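Local coordinates for protein 4-hydroxybutyrate coenzyme A transferase (Shewanella oneidensis, PDB 2OAS) that probably transfers coenzyme A between carboxylic acids such as acetate and 4-hydroxybutyrate through a covalent enzyme-CoA intermediate, at residues 380-385 and 389-394; 21-26 and 102-107; 233-238 and 269-274. One frame throughout, in Å; residues are numbered along the deposited sequence.

Contact 1: residues 380-385 and 389-394; sequences VHYIVT and AANLKG
H381 and L392 open the ladder of main-chain bonds in this antiparallel beta hairpin: L392 N donates to H381 O over 2.9 Å. Next along the ladder I383 and A390 form a hydrogen-bonded pair, A390 N reaching I383 O at 2.8 Å and I383 N returning to A390 O at 3.1 Å, while Y382–N391 and V384–A389 are the non-hydrogen-bonded pairs flanking it.

The polar side-chain contacts gather round N391. Its CG stands anti to the backbone N (chi1 -163°), which carries the amide over the rim of one face of the Y382 ring, the two planes 37° apart. OD1 accepts from K393 N at 3.2 Å, an Asx turn, and also lies at the edge of the H381 imidazole, in its plane, 3.4 Å from H381 CD2. A water joins N391 ND2 to H381 NE2. Y382 CD1 lies over the centre of one imidazole face and K393 NZ over the opposite face; K393 NZ also forms a salt bridge with E108 of the second subunit. With an alanine here instead of N391, K393 N would probably lose its turn-closing acceptor and the Y382 face its amide cover.

Away from the asparagine, L392 CD1 meets V380 CG1 at 3.6 Å and I383 CD1 at 3.7 Å; V384 and A389 touch on the Y382–N391 face.

The hairpin ends a mixed sheet: strand 382-385 bonds to strand 346-350, and 388-391 is the outermost strand within the chain. Y382 and V384 pack on helix 188-200, whereas I383, A390 and L392 face helix 397-405.

Contact 2: residues 21-26 and 102-107; sequences TLWTHS and KLFRSG
W23 and F104 make the whole of this contact, a T-shaped (edge-to-face) aromatic pair. F104 presents the CE2–CZ edge of its ring to one face of the six-membered ring of the W23 indole; the centroids are 5.3 Å apart and the planes stand at 73°. The closest atoms are F104 CZ and W23 CE3, at 3.7 Å, with W23 CZ3 almost as near to the same F104 CZ, at 3.8 Å. F104 CE2 lies over the rim of the indole, so the approach is to the outer, CE3–CZ3 side of the benzo ring. Such a geometry directs the slightly positive ring hydrogens of the phenylalanine at the electron-rich face of the tryptophan.

Both rings reach out from well-separated backbones, their CA atoms 10.5 Å apart. The indole is extended across this gap by a first torsion of 166°, with CG anti to the backbone N. Beyond the pair, L51, L53, A114 and A139 touch W23, whose backbone is hydrogen-bonded to T113 and I115 of strand 113-118. On the F104 side, R105 ties the helix to D285 and E287 by salt bridges.

W23 sits on strand 21-24, an inner strand of the eight-stranded parallel sheet of the N-terminal domain, between strands 48-52 and 113-118. The pair is where helix 100-105 meets that sheet, with helix 136-142 alongside.

Contact 3: residues 233-238 and 269-274; sequences ELFSDG and QKLYDY. With COA (coenzyme A), chain C.
L271 forms the tight part of this contact, directing its two methyl groups at different parts of segment 233-238. CD1 touches the F235 ring at CE1, 3.4 Å away, while CD2 lies against the backbone of the next residue, 3.6 Å from S236 CA. The leucine has CG anti to its own backbone N (chi1 -172°), which extends the branch from the helix toward the other segment. F235 differs: its CG lies between the backbone N and the carbonyl carbon (chi1 73°), which swings the ring round to meet the methyl. Both side chains are buried; T262 and V281 also pack on the phenyl ring, and L240 of helix 237-244 touches L271.

The joint lies where a short, weakly bonded strand at about 234-235, paired in parallel with 264-265, passes into helix 237-244, S236 being the N-cap residue although its hydroxyl makes no capping bond and bonds to L266 O instead. Helix 269-275 thus packs against a strand-to-helix junction. At the start of segment 233-238 is E233, whose CD is bonded to the sulfur S1P of coenzyme A at 1.8 Å. This is consistent with the covalent glutamyl-CoA thioester intermediate of CoA-transferases; OE2 is absent from the model. E233 does not touch helix 269-275; within this contact the two are linked only by the chain through L234 and F235.

Toward solvent the packing thins. D237 OD1 comes no closer than 4.1 Å to L271 CB; it accepts no hydrogen bond from segment 269-274 and is instead hydrogen-bonded to S268 OG. K270 is exposed; its NZ stays 5.7 Å from D237 OD1, too far for a salt bridge, and makes a long, weak ion pair with E244.

Overall arrangement
Contacts 1 and 2 lie on opposite sides of the chain's centre, about 36 Å apart between centres, in the C-terminal and N-terminal parts of this acetyl-CoA hydrolase/transferase chain respectively. Contact 1 is a partly buried sheet edge held by main-chain bonds, with polar side chains on one face; contact 2 is fully buried and purely aromatic. Contact 3 is nearest the chain's centre and mainly aliphatic–aromatic; it alone includes a residue bonded to coenzyme A. No secondary-structure element is shared among them. Contacts 1 and 2 both touch the second subunit: K393 comes near the like-charged K102 of that subunit, beside its salt bridge to E108 there. Contact 3 touches no other chain of the assembly.

Contact 1: residues 380-385 and 389-394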
# COMPACT_ATOMS: atom_id res chain seq x y z
N VAL A 380 -8.03 -4.35 1.30
CA VAL A 380 -9.45 -4.36 1.59
C VAL A 380 -9.93 -5.12 2.83
O VAL A 380 -9.45 -6.20 3.17
CB VAL A 380 -10.24 -4.84 0.35
CG1 VAL A 380 -11.74 -4.73 0.60
CG2 VAL A 380 -9.85 -4.00 -0.85
N HIS A 381 -10.89 -4.51 3.52
CA HIS A 381 -11.47 -5.11 4.69
C HIS A 381 -12.96 -5.24 4.38
O HIS A 381 -13.44 -6.34 4.13
CB HIS A 381 -11.24 -4.23 5.93
CG HIS A 381 -11.81 -4.80 7.20
ND1 HIS A 381 -11.67 -4.18 8.42
CD2 HIS A 381 -12.51 -5.94 7.43
CE1 HIS A 381 -12.27 -4.91 9.35
NE2 HIS A 381 -12.78 -5.98 8.77
N TYR A 382 -13.68 -4.13 4.40
CA TYR A 382 -15.11 -4.14 4.10
C TYR A 382 -15.43 -3.39 2.82
O TYR A 382 -14.75 -2.43 2.47
CB TYR A 382 -15.93 -3.50 5.20
CG TYR A 382 -16.27 -4.36 6.37
CD1 TYR A 382 -15.58 -4.21 7.58
CD2 TYR A 382 -17.31 -5.29 6.30
CE1 TYR A 382 -15.92 -4.95 8.70
CE2 TYR A 382 -17.66 -6.05 7.42
CZ TYR A 382 -16.96 -5.87 8.62
OH TYR A 382 -17.29 -6.60 9.74
N ILE A 383 -16.49 -3.81 2.17
CA ILE A 383 -16.98 -3.17 0.96
C ILE A 383 -18.49 -3.15 1.13
O ILE A 383 -19.09 -4.19 1.33
CB ILE A 383 -16.58 -3.95 -0.29
CG1 ILE A 383 -15.10 -3.73 -0.57
CG2 ILE A 383 -17.41 -3.50 -1.49
CD1 ILE A 383 -14.60 -4.41 -1.80
N VAL A 384 -19.09 -1.96 1.11
CA VAL A 384 -20.53 -1.84 1.29
C VAL A 384 -21.23 -1.20 0.10
O VAL A 384 -20.68 -0.34 -0.59
CB VAL A 384 -20.90 -0.99 2.52
CG1 VAL A 384 -20.32 -1.58 3.77
CG2 VAL A 384 -20.38 0.41 2.32
N THR A 385 -22.46 -1.62 -0.11
CA THR A 385 -23.29 -1.14 -1.19
C THR A 385 -24.69 -1.03 -0.63
O THR A 385 -24.95 -1.45 0.50
CB THR A 385 -23.26 -2.16 -2.35
OG1 THR A 385 -22.02 -2.03 -3.07
CG2 THR A 385 -24.40 -1.96 -3.30
N ALA A 389 -23.06 -5.47 3.04
CA ALA A 389 -21.61 -5.39 3.20
C ALA A 389 -20.94 -6.73 2.93
O ALA A 389 -21.53 -7.79 3.14
CB ALA A 389 -21.28 -4.94 4.62
N ALA A 390 -19.69 -6.68 2.47
CA ALA A 390 -18.92 -7.89 2.21
C ALA A 390 -17.56 -7.76 2.88
O ALA A 390 -16.83 -6.81 2.65
CB ALA A 390 -18.75 -8.11 0.70
N ASN A 391 -17.23 -8.73 3.71
CA ASN A 391 -15.96 -8.75 4.44
C ASN A 391 -14.98 -9.62 3.67
O ASN A 391 -15.20 -10.82 3.55
CB ASN A 391 -16.16 -9.35 5.81
CG ASN A 391 -15.03 -9.03 6.75
OD1 ASN A 391 -13.89 -8.83 6.33
ND2 ASN A 391 -15.33 -8.98 8.04
N LEU A 392 -13.91 -9.02 3.14
CA LEU A 392 -12.94 -9.78 2.37
C LEU A 392 -11.69 -10.15 3.16
O LEU A 392 -10.89 -10.97 2.72
CB LEU A 392 -12.56 -9.01 1.12
CG LEU A 392 -13.75 -8.46 0.31
CD1 LEU A 392 -13.21 -7.71 -0.90
CD2 LEU A 392 -14.67 -9.59 -0.12
N LYS A 393 -11.54 -9.55 4.34
CA LYS A 393 -10.39 -9.80 5.20
C LYS A 393 -10.15 -11.27 5.45
O LYS A 393 -10.96 -11.94 6.10
CB LYS A 393 -10.60 -9.11 6.55
CG LYS A 393 -9.69 -7.93 6.77
CD LYS A 393 -8.34 -8.39 7.24
CE LYS A 393 -8.36 -8.60 8.74
NZ LYS A 393 -8.72 -7.33 9.45
N GLY A 394 -9.02 -11.76 4.97
CA GLY A 394 -8.70 -13.17 5.15
C GLY A 394 -9.51 -14.12 4.28
O GLY A 394 -9.30 -15.33 4.36
O HOH W 1 -14.07 -8.10 10.79

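Contact 2: residues 21-26 and 102-107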
# COMPACT_ATOMS: atom_id res chain seq x y z
N THR A 21 7.99 26.84 -12.36
CA THR A 21 7.15 25.75 -11.88
C THR A 21 6.43 26.35 -10.69
O THR A 21 7.06 26.81 -9.73
CB THR A 21 7.97 24.55 -11.40
OG1 THR A 21 8.75 24.04 -12.48
CG2 THR A 21 7.03 23.47 -10.90
N LEU A 22 5.11 26.37 -10.77
CA LEU A 22 4.28 26.93 -9.74
C LEU A 22 3.48 25.91 -8.94
O LEU A 22 3.14 24.81 -9.40
CB LEU A 22 3.30 27.92 -10.39
CG LEU A 22 3.85 29.10 -11.21
CD1 LEU A 22 2.70 29.84 -11.85
CD2 LEU A 22 4.65 30.03 -10.32
N TRP A 23 3.16 26.31 -7.71
CA TRP A 23 2.34 25.49 -6.84
C TRP A 23 1.19 26.37 -6.40
O TRP A 23 1.37 27.57 -6.20
CB TRP A 23 3.10 25.01 -5.61
CG TRP A 23 2.17 24.47 -4.58
CD1 TRP A 23 1.67 25.14 -3.49
CD2 TRP A 23 1.56 23.18 -4.57
NE1 TRP A 23 0.78 24.34 -2.81
CE2 TRP A 23 0.71 23.13 -3.44
CE3 TRP A 23 1.67 22.05 -5.39
CZ2 TRP A 23 -0.06 22.00 -3.13
CZ3 TRP A 23 0.90 20.92 -5.08
CH2 TRP A 23 0.05 20.91 -3.95
N THR A 24 0.01 25.79 -6.28
CA THR A 24 -1.17 26.54 -5.86
C THR A 24 -1.85 25.92 -4.66
O THR A 24 -1.95 24.69 -4.55
CB THR A 24 -2.23 26.63 -7.01
OG1 THR A 24 -3.43 27.21 -6.49
CG2 THR A 24 -2.56 25.24 -7.57
N HIS A 25 -2.32 26.77 -3.75
CA HIS A 25 -3.05 26.33 -2.57
C HIS A 25 -4.18 25.50 -3.18
O HIS A 25 -4.74 25.90 -4.19
CB HIS A 25 -3.62 27.54 -1.86
CG HIS A 25 -3.59 27.46 -0.37
ND1 HIS A 25 -3.71 28.58 0.43
CD2 HIS A 25 -3.47 26.41 0.47
CE1 HIS A 25 -3.65 28.22 1.70
NE2 HIS A 25 -3.50 26.91 1.76
N SER A 26 -4.51 24.36 -2.59
CA SER A 26 -5.56 23.52 -3.14
C SER A 26 -6.86 23.46 -2.36
O SER A 26 -6.99 24.05 -1.29
CB SER A 26 -5.00 22.12 -3.34
OG SER A 26 -3.94 22.17 -4.28
N LYS A 102 7.11 15.35 1.02
CA LYS A 102 8.46 14.79 0.92
C LYS A 102 9.10 15.06 -0.44
O LYS A 102 10.31 15.29 -0.53
CB LYS A 102 8.42 13.27 1.18
CG LYS A 102 9.74 12.57 0.85
CD LYS A 102 9.51 11.22 0.12
CE LYS A 102 10.84 10.68 -0.47
NZ LYS A 102 10.76 9.31 -1.09
N LEU A 103 8.29 15.01 -1.50
CA LEU A 103 8.77 15.26 -2.86
C LEU A 103 9.30 16.68 -2.94
O LEU A 103 10.27 16.98 -3.65
CB LEU A 103 7.63 15.08 -3.87
CG LEU A 103 8.01 15.00 -5.36
CD1 LEU A 103 8.65 13.64 -5.62
CD2 LEU A 103 6.79 15.15 -6.23
N PHE A 104 8.65 17.58 -2.20
CA PHE A 104 9.08 18.97 -2.20
C PHE A 104 10.30 19.13 -1.31
O PHE A 104 11.33 19.63 -1.76
CB PHE A 104 7.97 19.90 -1.71
CG PHE A 104 6.77 19.93 -2.60
CD1 PHE A 104 6.86 19.55 -3.93
CD2 PHE A 104 5.55 20.37 -2.10
CE1 PHE A 104 5.75 19.60 -4.77
CE2 PHE A 104 4.43 20.43 -2.93
CZ PHE A 104 4.52 20.04 -4.27
N ARG A 105 10.19 18.70 -0.06
CA ARG A 105 11.29 18.84 0.88
C ARG A 105 12.59 18.15 0.46
O ARG A 105 13.67 18.69 0.67
CB ARG A 105 10.86 18.37 2.27
CG ARG A 105 10.07 19.44 3.02
CD ARG A 105 9.01 18.88 3.96
NE ARG A 105 8.29 19.97 4.61
CZ ARG A 105 7.16 19.84 5.29
NH1 ARG A 105 6.58 18.65 5.44
NH2 ARG A 105 6.61 20.91 5.83
N SER A 106 12.48 16.96 -0.13
CA SER A 106 13.64 16.20 -0.58
C SER A 106 14.29 16.90 -1.77
O SER A 106 15.35 16.49 -2.24
CB SER A 106 13.23 14.80 -1.01
OG SER A 106 12.48 14.86 -2.21
N GLY A 107 13.63 17.93 -2.26
CA GLY A 107 14.14 18.67 -3.39
C GLY A 107 13.98 17.94 -4.71
O GLY A 107 14.50 18.39 -5.74

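Contact 3: residues 233-238 and 269-274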
# COMPACT_ATOMS: atom_id res chain seq x y z
N GLU A 233 -8.68 13.06 6.64
CA GLU A 233 -8.05 13.87 5.60
C GLU A 233 -8.77 15.21 5.44
O GLU A 233 -8.18 16.22 5.16
CB GLU A 233 -8.39 13.30 4.21
CG GLU A 233 -7.18 12.79 3.44
CD GLU A 233 -7.41 12.77 1.95
OE1 GLU A 233 -6.85 11.88 1.27
N LEU A 234 -10.08 15.17 5.70
CA LEU A 234 -10.89 16.38 5.63
C LEU A 234 -12.25 16.11 6.25
O LEU A 234 -12.60 14.96 6.51
CB LEU A 234 -11.09 16.84 4.18
CG LEU A 234 -12.18 16.09 3.38
CD1 LEU A 234 -12.52 16.82 2.05
CD2 LEU A 234 -11.69 14.68 3.13
N PHE A 235 -13.02 17.16 6.50
CA PHE A 235 -14.36 16.98 7.06
C PHE A 235 -15.28 18.11 6.60
O PHE A 235 -14.81 19.16 6.16
CB PHE A 235 -14.30 16.91 8.59
CG PHE A 235 -14.02 18.22 9.27
CD1 PHE A 235 -15.07 19.04 9.67
CD2 PHE A 235 -12.72 18.61 9.56
CE1 PHE A 235 -14.83 20.23 10.35
CE2 PHE A 235 -12.47 19.80 10.23
CZ PHE A 235 -13.52 20.60 10.63
N SER A 236 -16.58 17.88 6.67
CA SER A 236 -17.53 18.90 6.26
C SER A 236 -18.60 19.08 7.31
O SER A 236 -18.45 18.65 8.45
CB SER A 236 -18.19 18.55 4.93
OG SER A 236 -19.09 19.58 4.54
N ASP A 237 -19.69 19.71 6.89
CA ASP A 237 -20.82 20.00 7.75
C ASP A 237 -21.34 18.77 8.47
O ASP A 237 -21.84 18.87 9.58
CB ASP A 237 -21.93 20.64 6.93
CG ASP A 237 -21.53 22.01 6.40
OD1 ASP A 237 -21.79 23.02 7.08
OD2 ASP A 237 -20.93 22.07 5.30
N GLY A 238 -21.20 17.61 7.83
CA GLY A 238 -21.68 16.38 8.44
C GLY A 238 -21.11 16.20 9.83
O GLY A 238 -21.82 15.87 10.78
N GLN A 269 -20.52 28.18 5.20
CA GLN A 269 -19.90 29.24 5.98
C GLN A 269 -19.95 28.94 7.47
O GLN A 269 -19.12 29.43 8.23
CB GLN A 269 -20.58 30.58 5.71
CG GLN A 269 -19.93 31.78 6.42
CD GLN A 269 -18.44 31.91 6.14
OE1 GLN A 269 -18.00 31.87 5.00
NE2 GLN A 269 -17.66 32.09 7.21
N LYS A 270 -20.92 28.13 7.89
CA LYS A 270 -21.05 27.75 9.30
C LYS A 270 -19.83 26.93 9.70
O LYS A 270 -19.31 27.05 10.81
CB LYS A 270 -22.31 26.90 9.50
CG LYS A 270 -23.37 27.52 10.40
CD LYS A 270 -23.83 26.52 11.48
CE LYS A 270 -24.42 25.24 10.87
NZ LYS A 270 -24.58 24.15 11.89
N LEU A 271 -19.38 26.08 8.79
CA LEU A 271 -18.22 25.24 9.06
C LEU A 271 -16.99 26.11 9.19
O LEU A 271 -16.24 26.00 10.16
CB LEU A 271 -18.00 24.22 7.94
CG LEU A 271 -16.93 23.16 8.17
CD1 LEU A 271 -17.35 22.28 9.34
CD2 LEU A 271 -16.75 22.30 6.92
N TYR A 272 -16.78 26.99 8.22
CA TYR A 272 -15.60 27.85 8.24
C TYR A 272 -15.62 28.74 9.47
O TYR A 272 -14.60 29.24 9.94
CB TYR A 272 -15.55 28.72 6.97
CG TYR A 272 -15.57 27.93 5.68
CD1 TYR A 272 -14.97 26.67 5.60
CD2 TYR A 272 -16.18 28.44 4.54
CE1 TYR A 272 -14.97 25.95 4.40
CE2 TYR A 272 -16.19 27.74 3.34
CZ TYR A 272 -15.58 26.49 3.27
OH TYR A 272 -15.59 25.75 2.11
N ASP A 273 -16.82 28.92 10.00
CA ASP A 273 -17.01 29.75 11.16
C ASP A 273 -16.63 29.00 12.41
O ASP A 273 -16.15 29.56 13.40
CB ASP A 273 -18.46 30.13 11.24
CG ASP A 273 -18.65 31.49 11.77
OD1 ASP A 273 -18.16 31.75 12.89
OD2 ASP A 273 -19.27 32.29 11.05
N TYR A 274 -16.86 27.70 12.36
CA TYR A 274 -16.58 26.82 13.47
C TYR A 274 -15.09 26.57 13.56
O TYR A 274 -14.52 26.58 14.65
CB TYR A 274 -17.33 25.49 13.29
CG TYR A 274 -16.93 24.41 14.27
CD1 TYR A 274 -17.16 24.56 15.64
CD2 TYR A 274 -16.30 23.24 13.84
CE1 TYR A 274 -16.76 23.58 16.55
CE2 TYR A 274 -15.90 22.26 14.74
CZ TYR A 274 -16.13 22.44 16.10
OH TYR A 274 -15.69 21.49 17.00
N1A COA C . -17.70 3.04 -14.64
C2A COA C . -18.20 4.07 -15.55
N3A COA C . -18.59 5.33 -14.88
C4A COA C . -18.51 5.51 -13.42
C5A COA C . -18.00 4.49 -12.54
C6A COA C . -17.61 3.22 -13.18
N6A COA C . -17.11 2.14 -12.40
N7A COA C . -18.03 4.93 -11.23
C8A COA C . -18.53 6.24 -11.31
N9A COA C . -18.83 6.62 -12.64
C1B COA C . -19.37 7.88 -13.13
C2B COA C . -20.71 8.41 -12.54
O2B COA C . -21.76 8.34 -13.44
C3B COA C . -20.44 9.83 -12.05
O3B COA C . -21.37 10.78 -12.67
P3B COA C . -21.36 12.33 -12.38
O7A COA C . -21.51 12.69 -10.95
O8A COA C . -20.08 12.92 -12.87
O9A COA C . -22.43 12.95 -13.15
C4B COA C . -19.01 10.12 -12.32
O4B COA C . -18.41 8.98 -12.95
C5B COA C . -18.54 10.55 -10.87
O5B COA C . -18.65 9.46 -9.93
P1A COA C . -18.98 9.57 -8.31
O1A COA C . -20.20 10.25 -8.00
O2A COA C . -19.03 8.20 -7.66
O3A COA C . -17.72 10.36 -7.78
P2A COA C . -17.48 10.72 -6.29
O4A COA C . -17.39 12.17 -6.15
O5A COA C . -18.56 10.24 -5.45
O6A COA C . -16.32 10.05 -5.68
CBP COA C . -14.14 8.78 -5.70
CCP COA C . -15.77 8.73 -5.66
CDP COA C . -14.10 9.32 -7.17
CEP COA C . -13.51 7.32 -5.66
CAP COA C . -13.46 9.89 -4.63
OAP COA C . -13.84 9.29 -3.36
C9P COA C . -11.93 9.97 -4.68
O9P COA C . -11.43 10.94 -5.22
N8P COA C . -11.20 8.92 -4.08
C7P COA C . -9.77 8.67 -3.93
C6P COA C . -9.22 8.49 -2.46
C5P COA C . -8.89 9.73 -1.74
O5P COA C . -7.87 9.81 -1.06
N4P COA C . -9.84 10.81 -1.92
C3P COA C . -9.87 12.17 -1.41
C2P COA C . -9.65 12.35 0.14
S1P COA C . -8.33 13.52 0.55